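Local coordinates for protein cellulase IBT99 (Metagenomes, PDB 6WBT) that probably hydrolyses 6-phospho-alpha-glucosides as a family 4 glycosyl hydrolase, binding NAD, glucose-6-phosphate and a manganese ion, at residues Ala50-Glu55 with Phe299-Asp304; Gly89-Arg94 with Met288-Gly293; Glu178-Glu183 with Ala237-Pro242; Asp430-Glu433 with Tyr438-Glu441. All blocks are in the same frame, centred on the assembly; numbering follows the deposited sequence.

Contacts 1, 2 and 3 are buried, and each ties the Rossmann-type N-terminal half to the C-terminal half; along the sequence they nest, with 178-183/237-242 inside contact 2 and contact 2 inside contact 1. Contact 4, only partly buried, folds the C-terminal tail onto the last helix. Chemistry follows place: contact 1 sets aliphatic methyls on alanines and their backbone, with the Ile-52 side chain about 11 Å from NAD, contact 2 joins aliphatic packing to an arginine that grips the sugar phosphate, contact 3 lays leucines on a salt-bridged arginine, and contact 4 rests on a tryptophan. Contacts 2 and 4 touch, through Tyr-438 against Gly-89 and Met-93.

Contact 1: residues Ala50-Glu55 with Phe299-Asp304; sequences ALIVKE and FKAAED
Leu-51 and Ile-52, neighbours on helix 43-60, reach across to the two adjacent alanines of helix 296-306. Each leads with a single methyl. Leu-51 sends CD1 to Ala-302, where it lies 4.1 Å from the carbonyl O of Ala-302 and also brushes that residue's CB. Ile-52 extends its longer branch, with CG1 anti to the carbonyl carbon (chi1 -46°) and CD1 carried straight on (chi2 176°), which takes the methyl to 4.1 Å from Ala-301 CB. The same CD1 sits 4.2 Å from Ala-302 N, so it lies against the backbone between the two alanines. Both Leu-51 and Ile-52 leave their helix pointing at the partner, while the alanine CB atoms stand off to the side and leave backbone as part of the touching surface.

The axes of the two short segments come within 9.1 Å and cross at 69°, consistent with the small alanines on one side. Ile-52 also meets Ile-298 and Ile-305 of the same helix and Leu-313 and Phe-316 of the loop beyond; Leu-51 touches Arg-306. On its far side, helix 43-60 lies on strand 66-69 through Ala-50 and Val-53. It is the crossover between parallel strands 33-39 and 66-69, a beta-alpha-beta unit of the Rossmann fold, against which a helix of the C-terminal half is packed here.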
loop_
_atom_site.group_PDB
_atom_site.type_symbol
_atom_site.label_atom_id
_atom_site.label_comp_id
_atom_site.label_asym_id
_atom_site.label_seq_id
_atom_site.Cartn_x
_atom_site.Cartn_y
_atom_site.Cartn_z
ATOM N N ALA A 50 -39.817 -18.078 -26.062
ATOM C CA ALA A 50 -40.803 -17.002 -26.065
ATOM C C ALA A 50 -42.224 -17.543 -25.978
ATOM O O ALA A 50 -43.115 -16.861 -25.461
ATOM C CB ALA A 50 -40.640 -16.140 -27.318
ATOM N N LEU A 51 -42.454 -18.760 -26.479
ATOM C CA LEU A 51 -43.765 -19.384 -26.336
ATOM C C LEU A 51 -44.118 -19.588 -24.869
ATOM O O LEU A 51 -45.272 -19.401 -24.465
ATOM C CB LEU A 51 -43.795 -20.717 -27.083
ATOM C CG LEU A 51 -43.581 -20.659 -28.595
ATOM C CD1 LEU A 51 -43.218 -22.033 -29.130
ATOM C CD2 LEU A 51 -44.820 -20.121 -29.291
ATOM N N ILE A 52 -43.134 -19.971 -24.054
ATOM C CA ILE A 52 -43.378 -20.147 -22.626
ATOM C C ILE A 52 -43.515 -18.796 -21.940
ATOM O O ILE A 52 -44.341 -18.624 -21.036
ATOM C CB ILE A 52 -42.259 -20.991 -21.994
ATOM C CG1 ILE A 52 -41.956 -22.207 -22.868
ATOM C CG2 ILE A 52 -42.651 -21.433 -20.593
ATOM C CD1 ILE A 52 -40.811 -23.034 -22.358
ATOM N N VAL A 53 -42.707 -17.815 -22.355
ATOM C CA VAL A 53 -42.787 -16.482 -21.766
ATOM C C VAL A 53 -44.162 -15.872 -22.013
ATOM O O VAL A 53 -44.739 -15.228 -21.130
ATOM C CB VAL A 53 -41.660 -15.586 -22.314
ATOM C CG1 VAL A 53 -41.755 -14.188 -21.724
ATOM C CG2 VAL A 53 -40.302 -16.201 -22.014
ATOM N N LYS A 54 -44.711 -16.074 -23.214
ATOM C CA LYS A 54 -46.070 -15.619 -23.487
ATOM C C LYS A 54 -47.078 -16.348 -22.609
ATOM O O LYS A 54 -48.058 -15.751 -22.147
ATOM C CB LYS A 54 -46.404 -15.817 -24.966
ATOM C CG LYS A 54 -45.600 -14.936 -25.907
ATOM C CD LYS A 54 -45.781 -15.358 -27.355
ATOM C CE LYS A 54 -44.892 -14.544 -28.279
ATOM N NZ LYS A 54 -44.984 -15.007 -29.691
ATOM N N GLU A 55 -46.852 -17.641 -22.363
ATOM C CA GLU A 55 -47.739 -18.392 -21.482
ATOM C C GLU A 55 -47.595 -17.942 -20.033
ATOM O O GLU A 55 -48.578 -17.953 -19.282
ATOM C CB GLU A 55 -47.457 -19.889 -21.607
ATOM C CG GLU A 55 -48.653 -20.781 -21.315
ATOM C CD GLU A 55 -49.739 -20.663 -22.369
ATOM O OE1 GLU A 55 -50.926 -20.851 -22.027
ATOM O OE2 GLU A 55 -49.406 -20.378 -23.538
ATOM N N PHE A 299 -37.756 -27.251 -23.604
ATOM C CA PHE A 299 -38.131 -27.408 -25.002
ATOM C C PHE A 299 -39.268 -28.401 -25.186
ATOM O O PHE A 299 -39.927 -28.385 -26.232
ATOM C CB PHE A 299 -36.918 -27.837 -25.833
ATOM C CG PHE A 299 -35.873 -26.766 -25.969
ATOM C CD1 PHE A 299 -36.213 -25.430 -25.833
ATOM C CD2 PHE A 299 -34.553 -27.093 -26.229
ATOM C CE1 PHE A 299 -35.258 -24.439 -25.954
ATOM C CE2 PHE A 299 -33.592 -26.105 -26.353
ATOM C CZ PHE A 299 -33.946 -24.777 -26.215
ATOM N N LYS A 300 -39.507 -29.259 -24.192
ATOM C CA LYS A 300 -40.714 -30.078 -24.184
ATOM C C LYS A 300 -41.949 -29.219 -23.943
ATOM O O LYS A 300 -42.982 -29.409 -24.595
ATOM C CB LYS A 300 -40.586 -31.171 -23.120
ATOM C CG LYS A 300 -41.884 -31.878 -22.735
ATOM C CD LYS A 300 -42.525 -31.252 -21.498
ATOM C CE LYS A 300 -41.497 -30.966 -20.418
ATOM N NZ LYS A 300 -42.051 -30.085 -19.353
ATOM N N ALA A 301 -41.859 -28.271 -23.006
ATOM C CA ALA A 301 -42.988 -27.391 -22.729
ATOM C C ALA A 301 -43.300 -26.488 -23.915
ATOM O O ALA A 301 -44.455 -26.087 -24.100
ATOM C CB ALA A 301 -42.710 -26.555 -21.480
ATOM N N ALA A 302 -42.291 -26.157 -24.724
ATOM C CA ALA A 302 -42.544 -25.381 -25.934
ATOM C C ALA A 302 -43.368 -26.182 -26.935
ATOM O O ALA A 302 -44.307 -25.652 -27.541
ATOM C CB ALA A 302 -41.222 -24.933 -26.558
ATOM N N GLU A 303 -43.036 -27.463 -27.113
ATOM C CA GLU A 303 -43.814 -28.307 -28.012
ATOM C C GLU A 303 -45.199 -28.597 -27.448
ATOM O O GLU A 303 -46.167 -28.700 -28.210
ATOM C CB GLU A 303 -43.063 -29.611 -28.290
ATOM C CG GLU A 303 -43.730 -30.527 -29.309
ATOM C CD GLU A 303 -43.838 -29.900 -30.688
ATOM O OE1 GLU A 303 -44.784 -30.244 -31.427
ATOM O OE2 GLU A 303 -42.976 -29.064 -31.034
ATOM N N ASP A 304 -45.316 -28.726 -26.124
ATOM C CA ASP A 304 -46.628 -28.930 -25.515
ATOM C C ASP A 304 -47.522 -27.712 -25.709
ATOM O O ASP A 304 -48.738 -27.850 -25.889
ATOM C CB ASP A 304 -46.480 -29.253 -24.029
ATOM C CG ASP A 304 -45.992 -30.665 -23.783
ATOM O OD1 ASP A 304 -46.129 -31.509 -24.693
ATOM O OD2 ASP A 304 -45.482 -30.933 -22.677
#

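Contact 2: residues Gly89-Arg94 with Met288-Gly293; sequences GGLKMR and MQVING. With G6P (6-O-phosphono-alpha-D-glucopyranose), chain F.
Leu-91 and Ile-291 mark the nearest approach of the two backbones, 7.1 Å between CA atoms, where the first turn of helix 90-103 faces the short helix 286-291. Leu-91 packs against both Val-290 and Ile-291. Its CD1 meets Val-290 CG2 at 3.7 Å, CD2 touches the same methyl, and its CB lies 3.8 Å from Ile-291 CG1. Leu-91 and Ile-291 run past each other in opposite directions, which brings Ile-291 CD1 up to the carbonyl O of Leu-91. Val-290 has two jobs: CG2 packs against Leu-91, while CG1 turns to the phosphate of the bound glucose-6-phosphate, 3.9 Å from O3P.

Arg-94, one turn on from Leu-91, reaches the same phosphate. CG is anti to the backbone N (chi1 177°) and the chain stays extended to NE, which carries the guanidinium to the ligand edge-on, with the phosphorus in its plane. NH1 gives a nearly straight hydrogen bond to O2P of the ligand, 2.9 Å long with an angle of 176° at the hydrogen. Val-290 CG2 lies obliquely to this group, 4.2 Å from Arg-94 NH1. Arg-286 and Arg-294 also hydrogen-bond the ligand, consistent with a basic phosphate site, as do Glu-110, Asp-172 and Tyr-266. Behind the contact, Ile-291 and Met-288, a selenomethionine, lean on Val-95 of helix 90-103. That helix follows strand 81-84 of the parallel part of the mixed sheet, and at its start Gly-90 and Leu-91 touch NAD, so it borders the cofactor there while Arg-94, further along, reaches the sugar phosphate.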
loop_
_atom_site.group_PDB
_atom_site.type_symbol
_atom_site.label_atom_id
_atom_site.label_comp_id
_atom_site.label_asym_id
_atom_site.label_seq_id
_atom_site.Cartn_x
_atom_site.Cartn_y
_atom_site.Cartn_z
ATOM N N GLY A 89 -21.485 -20.068 -26.720
ATOM C CA GLY A 89 -21.264 -21.455 -27.055
ATOM C C GLY A 89 -22.383 -22.388 -26.650
ATOM O O GLY A 89 -22.417 -23.532 -27.123
ATOM N N GLY A 90 -23.298 -21.941 -25.792
ATOM C CA GLY A 90 -24.413 -22.758 -25.365
ATOM C C GLY A 90 -23.977 -23.938 -24.509
ATOM O O GLY A 90 -22.815 -24.088 -24.128
ATOM N N LEU A 91 -24.958 -24.789 -24.204
ATOM C CA LEU A 91 -24.674 -26.015 -23.470
ATOM C C LEU A 91 -23.863 -27.003 -24.297
ATOM O O LEU A 91 -23.285 -27.938 -23.734
ATOM C CB LEU A 91 -25.976 -26.669 -23.006
ATOM C CG LEU A 91 -26.793 -25.897 -21.968
ATOM C CD1 LEU A 91 -28.066 -26.648 -21.624
ATOM C CD2 LEU A 91 -25.966 -25.643 -20.719
ATOM N N LYS A 92 -23.813 -26.815 -25.619
ATOM C CA LYS A 92 -22.999 -27.680 -26.467
ATOM C C LYS A 92 -21.517 -27.531 -26.147
ATOM O O LYS A 92 -20.791 -28.528 -26.053
ATOM C CB LYS A 92 -23.271 -27.361 -27.938
ATOM C CG LYS A 92 -22.062 -27.503 -28.848
ATOM C CD LYS A 92 -22.234 -26.669 -30.107
ATOM C CE LYS A 92 -20.931 -26.557 -30.881
ATOM N NZ LYS A 92 -21.055 -25.625 -32.036
HETATM N N MSE A 93 -21.051 -26.299 -25.976
HETATM C CA MSE A 93 -19.645 -26.051 -25.680
HETATM C C MSE A 93 -19.323 -26.344 -24.220
HETATM O O MSE A 93 -18.167 -26.582 -23.870
HETATM C CB MSE A 93 -19.268 -24.609 -26.021
HETATM C CG MSE A 93 -19.100 -24.354 -27.508
HETATM SE SE MSE A 93 -17.798 -25.561 -28.315
HETATM C CE MSE A 93 -16.293 -25.222 -27.121
ATOM N N ARG A 94 -20.351 -26.329 -23.370
ATOM C CA ARG A 94 -20.135 -26.619 -21.956
ATOM C C ARG A 94 -19.744 -28.076 -21.744
ATOM O O ARG A 94 -18.828 -28.371 -20.968
ATOM C CB ARG A 94 -21.385 -26.278 -21.146
ATOM C CG ARG A 94 -21.260 -26.625 -19.674
ATOM C CD ARG A 94 -22.498 -26.232 -18.890
ATOM N NE ARG A 94 -22.376 -26.604 -17.484
ATOM C CZ ARG A 94 -23.283 -26.325 -16.553
ATOM N NH1 ARG A 94 -24.387 -25.666 -16.875
ATOM N NH2 ARG A 94 -23.081 -26.705 -15.300
HETATM N N MSE A 288 -24.138 -32.261 -19.598
HETATM C CA MSE A 288 -24.985 -33.263 -20.231
HETATM C C MSE A 288 -26.250 -33.503 -19.415
HETATM O O MSE A 288 -27.308 -33.812 -19.965
HETATM C CB MSE A 288 -24.221 -34.576 -20.409
HETATM C CG MSE A 288 -23.207 -34.558 -21.539
HETATM SE SE MSE A 288 -22.163 -36.202 -21.609
HETATM C CE MSE A 288 -21.567 -36.102 -23.461
ATOM N N GLN A 289 -26.130 -33.354 -18.094
ATOM C CA GLN A 289 -27.275 -33.576 -17.218
ATOM C C GLN A 289 -28.328 -32.489 -17.394
ATOM O O GLN A 289 -29.529 -32.784 -17.435
ATOM C CB GLN A 289 -26.812 -33.649 -15.763
ATOM C CG GLN A 289 -25.815 -34.765 -15.499
ATOM C CD GLN A 289 -25.189 -34.677 -14.123
ATOM O OE1 GLN A 289 -25.780 -34.131 -13.192
ATOM N NE2 GLN A 289 -23.979 -35.208 -13.990
ATOM N N VAL A 290 -27.902 -31.228 -17.502
ATOM C CA VAL A 290 -28.859 -30.151 -17.720
ATOM C C VAL A 290 -29.403 -30.172 -19.142
ATOM O O VAL A 290 -30.468 -29.602 -19.401
ATOM C CB VAL A 290 -28.228 -28.782 -17.392
ATOM C CG1 VAL A 290 -27.577 -28.815 -16.017
ATOM C CG2 VAL A 290 -27.223 -28.380 -18.457
ATOM N N ILE A 291 -28.698 -30.818 -20.074
ATOM C CA ILE A 291 -29.242 -31.002 -21.416
ATOM C C ILE A 291 -30.380 -32.013 -21.389
ATOM O O ILE A 291 -31.439 -31.797 -21.991
ATOM C CB ILE A 291 -28.129 -31.422 -22.393
ATOM C CG1 ILE A 291 -27.213 -30.235 -22.700
ATOM C CG2 ILE A 291 -28.721 -31.985 -23.676
ATOM C CD1 ILE A 291 -26.074 -30.571 -23.639
ATOM N N ASN A 292 -30.187 -33.128 -20.685
ATOM C CA ASN A 292 -31.235 -34.124 -20.511
ATOM C C ASN A 292 -32.209 -33.769 -19.396
ATOM O O ASN A 292 -33.110 -34.564 -19.107
ATOM C CB ASN A 292 -30.614 -35.496 -20.231
ATOM C CG ASN A 292 -29.759 -35.993 -21.377
ATOM O OD1 ASN A 292 -29.969 -35.619 -22.531
ATOM N ND2 ASN A 292 -28.789 -36.845 -21.066
ATOM N N GLY A 293 -32.055 -32.606 -18.767
ATOM C CA GLY A 293 -32.913 -32.228 -17.664
ATOM C C GLY A 293 -33.567 -30.871 -17.829
ATOM O O GLY A 293 -34.712 -30.779 -18.282
HETATM C C1 G6P F . -25.605 -21.667 -9.036
HETATM C C2 G6P F . -24.254 -21.121 -9.492
HETATM C C3 G6P F . -24.156 -21.100 -11.012
HETATM C C4 G6P F . -24.535 -22.458 -11.589
HETATM C C5 G6P F . -25.904 -22.865 -11.060
HETATM C C6 G6P F . -26.381 -24.198 -11.629
HETATM O O1 G6P F . -26.642 -20.759 -9.423
HETATM O O2 G6P F . -24.079 -19.794 -8.985
HETATM O O3 G6P F . -22.821 -20.763 -11.402
HETATM O O4 G6P F . -24.567 -22.387 -13.019
HETATM O O5 G6P F . -25.845 -22.941 -9.635
HETATM O O6 G6P F . -25.484 -24.677 -12.629
HETATM P P G6P F . -25.941 -25.876 -13.601
HETATM O O1P G6P F . -24.707 -26.734 -13.734
HETATM O O2P G6P F . -26.377 -25.184 -14.869
HETATM O O3P G6P F . -27.071 -26.535 -12.845
#

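Contact 3: residues Glu178-Glu183 with Ala237-Pro242; sequences EARMAE and ALLKDP
Arg-180 and Leu-239 bring helix 173-184 and the loop 237-242 together with the backbones well apart, 9.9 Å between their CA atoms. Side chains therefore span the gap. The helix follows strand 167-170, the last of the parallel strands in the Rossmann-type sheet; the loop leads into helix 242-249 of the C-terminal half.

Arg-180 does most of the reaching. Its chain bends at chi2 (-76°) and again at chi3 (73°), curling the guanidinium round so that it lies between its helix and the loop, within reach of Glu-183. Leu-239 then sets CD2 over one face, 3.7 Å above the plane and displaced toward the rim, and also 3.8 Å from Arg-180 CD. Leu-238 crosses obliquely and puts its CD2 3.8 Å from Arg-180 NH1. Phe-248 packs on all three residues.

One turn along, Glu-183 fixes how the guanidinium is rotated. Arg-180 holds it in a side-on, two-bond salt bridge through NE and NH2, and Ser-233 OG gives Glu-183 OE1 a further hydrogen bond. Both carboxylate oxygens lie almost in the guanidinium plane but are met from above the carboxylate plane: NE of Arg-180 reaches OE1 of Glu-183 at 2.8 Å, and NH2 reaches OE2 at 2.7 Å.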
loop_
_atom_site.group_PDB
_atom_site.type_symbol
_atom_site.label_atom_id
_atom_site.label_comp_id
_atom_site.label_asym_id
_atom_site.label_seq_id
_atom_site.Cartn_x
_atom_site.Cartn_y
_atom_site.Cartn_z
ATOM N N GLU A 178 -27.445 -19.151 1.437
ATOM C CA GLU A 178 -28.247 -18.505 2.471
ATOM C C GLU A 178 -29.634 -19.126 2.576
ATOM O O GLU A 178 -30.244 -19.096 3.650
ATOM C CB GLU A 178 -28.352 -17.005 2.194
ATOM C CG GLU A 178 -27.045 -16.253 2.388
ATOM C CD GLU A 178 -27.160 -14.779 2.061
ATOM O OE1 GLU A 178 -27.945 -14.426 1.156
ATOM O OE2 GLU A 178 -26.467 -13.971 2.713
ATOM N N ALA A 179 -30.146 -19.687 1.478
ATOM C CA ALA A 179 -31.420 -20.395 1.541
ATOM C C ALA A 179 -31.297 -21.669 2.367
ATOM O O ALA A 179 -32.224 -22.032 3.101
ATOM C CB ALA A 179 -31.916 -20.713 0.130
ATOM N N ARG A 180 -30.160 -22.358 2.261
ATOM C CA ARG A 180 -29.939 -23.547 3.076
ATOM C C ARG A 180 -29.761 -23.178 4.543
ATOM O O ARG A 180 -30.272 -23.872 5.430
ATOM C CB ARG A 180 -28.721 -24.316 2.564
ATOM C CG ARG A 180 -28.685 -24.525 1.053
ATOM C CD ARG A 180 -29.649 -25.613 0.582
ATOM N NE ARG A 180 -31.047 -25.193 0.634
ATOM C CZ ARG A 180 -31.635 -24.436 -0.286
ATOM N NH1 ARG A 180 -30.946 -24.006 -1.335
ATOM N NH2 ARG A 180 -32.912 -24.103 -0.156
HETATM N N MSE A 181 -29.047 -22.091 4.816
HETATM C CA MSE A 181 -28.853 -21.619 6.181
HETATM C C MSE A 181 -30.182 -21.184 6.792
HETATM O O MSE A 181 -30.375 -21.267 8.004
HETATM C CB MSE A 181 -27.843 -20.469 6.213
HETATM C CG MSE A 181 -26.444 -20.875 5.768
HETATM SE SE MSE A 181 -25.076 -19.519 6.094
HETATM C CE MSE A 181 -25.184 -18.537 4.414
ATOM N N ALA A 182 -31.100 -20.728 5.938
ATOM C CA ALA A 182 -32.436 -20.380 6.409
ATOM C C ALA A 182 -33.211 -21.620 6.838
ATOM O O ALA A 182 -33.973 -21.578 7.810
ATOM C CB ALA A 182 -33.192 -19.619 5.321
ATOM N N GLU A 183 -33.024 -22.735 6.129
ATOM C CA GLU A 183 -33.738 -23.961 6.470
ATOM C C GLU A 183 -33.122 -24.650 7.682
ATOM O O GLU A 183 -33.839 -25.255 8.486
ATOM C CB GLU A 183 -33.750 -24.907 5.270
ATOM C CG GLU A 183 -34.397 -24.325 4.024
ATOM C CD GLU A 183 -33.953 -25.032 2.760
ATOM O OE1 GLU A 183 -32.866 -25.647 2.778
ATOM O OE2 GLU A 183 -34.685 -24.975 1.751
ATOM N N ALA A 237 -36.938 -27.879 -4.330
ATOM C CA ALA A 237 -36.731 -28.391 -5.679
ATOM C C ALA A 237 -35.265 -28.466 -6.079
ATOM O O ALA A 237 -34.909 -29.293 -6.928
ATOM C CB ALA A 237 -37.489 -27.527 -6.690
ATOM N N LEU A 238 -34.406 -27.623 -5.501
ATOM C CA LEU A 238 -32.996 -27.645 -5.879
ATOM C C LEU A 238 -32.314 -28.920 -5.401
ATOM O O LEU A 238 -31.485 -29.493 -6.117
ATOM C CB LEU A 238 -32.278 -26.418 -5.319
ATOM C CG LEU A 238 -30.816 -26.279 -5.754
ATOM C CD1 LEU A 238 -30.717 -25.608 -7.119
ATOM C CD2 LEU A 238 -30.000 -25.531 -4.710
ATOM N N LEU A 239 -32.650 -29.381 -4.198
ATOM C CA LEU A 239 -32.032 -30.574 -3.633
ATOM C C LEU A 239 -32.574 -31.868 -4.227
ATOM O O LEU A 239 -32.189 -32.947 -3.766
ATOM C CB LEU A 239 -32.210 -30.592 -2.110
ATOM C CG LEU A 239 -31.159 -29.859 -1.267
ATOM C CD1 LEU A 239 -29.765 -30.404 -1.551
ATOM C CD2 LEU A 239 -31.206 -28.352 -1.487
ATOM N N LYS A 240 -33.457 -31.795 -5.226
ATOM C CA LYS A 240 -33.872 -33.009 -5.921
ATOM C C LYS A 240 -32.732 -33.574 -6.758
ATOM O O LYS A 240 -32.551 -34.794 -6.831
ATOM C CB LYS A 240 -35.089 -32.730 -6.801
ATOM C CG LYS A 240 -36.316 -32.245 -6.049
ATOM C CD LYS A 240 -37.555 -32.228 -6.942
ATOM C CE LYS A 240 -37.535 -31.080 -7.951
ATOM N NZ LYS A 240 -36.667 -31.326 -9.138
ATOM N N ASP A 241 -31.958 -32.701 -7.393
ATOM C CA ASP A 241 -30.802 -33.119 -8.171
ATOM C C ASP A 241 -29.773 -33.763 -7.248
ATOM O O ASP A 241 -29.319 -33.114 -6.293
ATOM C CB ASP A 241 -30.197 -31.916 -8.896
ATOM C CG ASP A 241 -29.260 -32.315 -10.026
ATOM O OD1 ASP A 241 -28.482 -33.277 -9.860
ATOM O OD2 ASP A 241 -29.301 -31.658 -11.088
ATOM N N PRO A 242 -29.386 -35.020 -7.482
ATOM C CA PRO A 242 -28.393 -35.654 -6.598
ATOM C C PRO A 242 -27.034 -34.984 -6.640
ATOM O O PRO A 242 -26.273 -35.102 -5.672
ATOM C CB PRO A 242 -28.327 -37.094 -7.125
ATOM C CG PRO A 242 -28.770 -36.992 -8.551
ATOM C CD PRO A 242 -29.818 -35.915 -8.567
#

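Contact 4: residues Asp430-Glu433 with Tyr438-Glu441; sequences DMIE and YWPE
Trp-439 meets Met-431 and Ile-432 of helix 421-434 through the far, six-membered end of its indole. Met-431, a selenomethionine, touches with its first carbon: CB lies 3.7 Å from Trp-439 CH2. Beyond CB the chain leaves the indole, bent at chi2 (-57°), and carries selenium away from the contact. Ile-432 starts out pointing away from the tail but returns at its tip, since a bend at chi2 (-68°) swings CD1 to the indole edge, near the ring plane. There it stands 3.5 Å from Trp-439 CZ3, and the two side chains cross at about a right angle. Over one face of the indole is the carbonyl O of Met-431, 4.2 Å above the plane and toward the rim.

Segment 438-441 belongs to the tail that follows the last helix of the chain, 421-434; after a short loop the extended tail runs across the side of the helix, roughly at right angles to it. The nearest CA atoms, of Ile-432 and Trp-439, are 7.4 Å apart.

One shell out, the indole is anchored by its nitrogen: Trp-439 NE1 hydrogen-bonds the carbonyl O of Thr-118 on helix 114-136, and Met-121 and Arg-122 of that helix also touch the ring. Asn-435, in the loop, donates its ND2 to the carbonyl O of Met-431, holding the loop to the helix end. The rest of the Met-431 side chain packs on Ile-100 and Cys-101 of helix 90-103, while Ile-432 also meets Leu-442. Farther out, the backbone O of Glu-441 accepts a hydrogen bond from His-403 ND1.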
loop_
_atom_site.group_PDB
_atom_site.type_symbol
_atom_site.label_atom_id
_atom_site.label_comp_id
_atom_site.label_asym_id
_atom_site.label_seq_id
_atom_site.Cartn_x
_atom_site.Cartn_y
_atom_site.Cartn_z
ATOM N N ASP A 430 -5.740 -28.013 -26.266
ATOM C CA ASP A 430 -7.016 -28.671 -26.525
ATOM C C ASP A 430 -8.164 -27.670 -26.562
ATOM O O ASP A 430 -9.140 -27.875 -27.293
ATOM C CB ASP A 430 -7.282 -29.744 -25.470
ATOM C CG ASP A 430 -6.738 -31.101 -25.868
ATOM O OD1 ASP A 430 -6.875 -31.473 -27.053
ATOM O OD2 ASP A 430 -6.174 -31.796 -24.999
HETATM N N MSE A 431 -8.067 -26.592 -25.792
HETATM C CA MSE A 431 -9.108 -25.572 -25.771
HETATM C C MSE A 431 -8.976 -24.623 -26.957
HETATM O O MSE A 431 -9.956 -24.013 -27.382
HETATM C CB MSE A 431 -9.063 -24.786 -24.460
HETATM C CG MSE A 431 -9.302 -25.632 -23.221
HETATM SE SE MSE A 431 -11.001 -26.587 -23.267
HETATM C CE MSE A 431 -11.027 -27.248 -21.433
ATOM N N ILE A 432 -7.755 -24.499 -27.486
ATOM C CA ILE A 432 -7.541 -23.660 -28.663
ATOM C C ILE A 432 -8.305 -24.217 -29.857
ATOM O O ILE A 432 -8.960 -23.474 -30.598
ATOM C CB ILE A 432 -6.036 -23.533 -28.966
ATOM C CG1 ILE A 432 -5.304 -22.857 -27.805
ATOM C CG2 ILE A 432 -5.813 -22.751 -30.252
ATOM C CD1 ILE A 432 -5.667 -21.404 -27.616
ATOM N N GLU A 433 -8.242 -25.535 -30.056
ATOM C CA GLU A 433 -8.927 -26.164 -31.179
ATOM C C GLU A 433 -10.432 -26.245 -30.957
ATOM O O GLU A 433 -11.212 -25.969 -31.876
ATOM C CB GLU A 433 -8.349 -27.561 -31.426
ATOM C CG GLU A 433 -7.114 -27.575 -32.312
ATOM C CD GLU A 433 -7.438 -27.272 -33.760
ATOM O OE1 GLU A 433 -8.603 -27.472 -34.164
ATOM O OE2 GLU A 433 -6.531 -26.829 -34.496
ATOM N N TYR A 438 -14.756 -19.063 -31.332
ATOM C CA TYR A 438 -15.221 -18.393 -30.122
ATOM C C TYR A 438 -14.122 -17.636 -29.395
ATOM O O TYR A 438 -14.363 -16.532 -28.902
ATOM C CB TYR A 438 -15.845 -19.409 -29.158
ATOM C CG TYR A 438 -17.152 -20.003 -29.628
ATOM C CD1 TYR A 438 -18.311 -19.239 -29.661
ATOM C CD2 TYR A 438 -17.234 -21.332 -30.021
ATOM C CE1 TYR A 438 -19.512 -19.776 -30.082
ATOM C CE2 TYR A 438 -18.431 -21.881 -30.444
ATOM C CZ TYR A 438 -19.566 -21.098 -30.473
ATOM O OH TYR A 438 -20.761 -21.636 -30.893
ATOM N N TRP A 439 -12.923 -18.204 -29.312
ATOM C CA TRP A 439 -11.824 -17.582 -28.596
ATOM C C TRP A 439 -11.146 -16.513 -29.443
ATOM O O TRP A 439 -11.213 -16.540 -30.674
ATOM C CB TRP A 439 -10.795 -18.633 -28.194
ATOM C CG TRP A 439 -11.039 -19.259 -26.862
ATOM C CD1 TRP A 439 -12.229 -19.361 -26.205
ATOM C CD2 TRP A 439 -10.058 -19.863 -26.012
ATOM N NE1 TRP A 439 -12.052 -19.999 -25.001
ATOM C CE2 TRP A 439 -10.726 -20.317 -24.859
ATOM C CE3 TRP A 439 -8.679 -20.068 -26.116
ATOM C CZ2 TRP A 439 -10.063 -20.962 -23.817
ATOM C CZ3 TRP A 439 -8.022 -20.708 -25.081
ATOM C CH2 TRP A 439 -8.714 -21.147 -23.947
ATOM N N PRO A 440 -10.486 -15.551 -28.802
ATOM C CA PRO A 440 -9.603 -14.649 -29.544
ATOM C C PRO A 440 -8.365 -15.385 -30.026
ATOM O O PRO A 440 -7.955 -16.401 -29.458
ATOM C CB PRO A 440 -9.242 -13.569 -28.516
ATOM C CG PRO A 440 -10.270 -13.696 -27.432
ATOM C CD PRO A 440 -10.637 -15.143 -27.396
ATOM N N GLU A 441 -7.768 -14.863 -31.093
ATOM C CA GLU A 441 -6.534 -15.435 -31.608
ATOM C C GLU A 441 -5.410 -15.253 -30.595
ATOM O O GLU A 441 -5.291 -14.203 -29.958
ATOM C CB GLU A 441 -6.156 -14.781 -32.936
ATOM C CG GLU A 441 -5.016 -15.470 -33.666
ATOM C CD GLU A 441 -4.457 -14.626 -34.794
ATOM O OE1 GLU A 441 -4.056 -13.472 -34.530
ATOM O OE2 GLU A 441 -4.425 -15.112 -35.943
#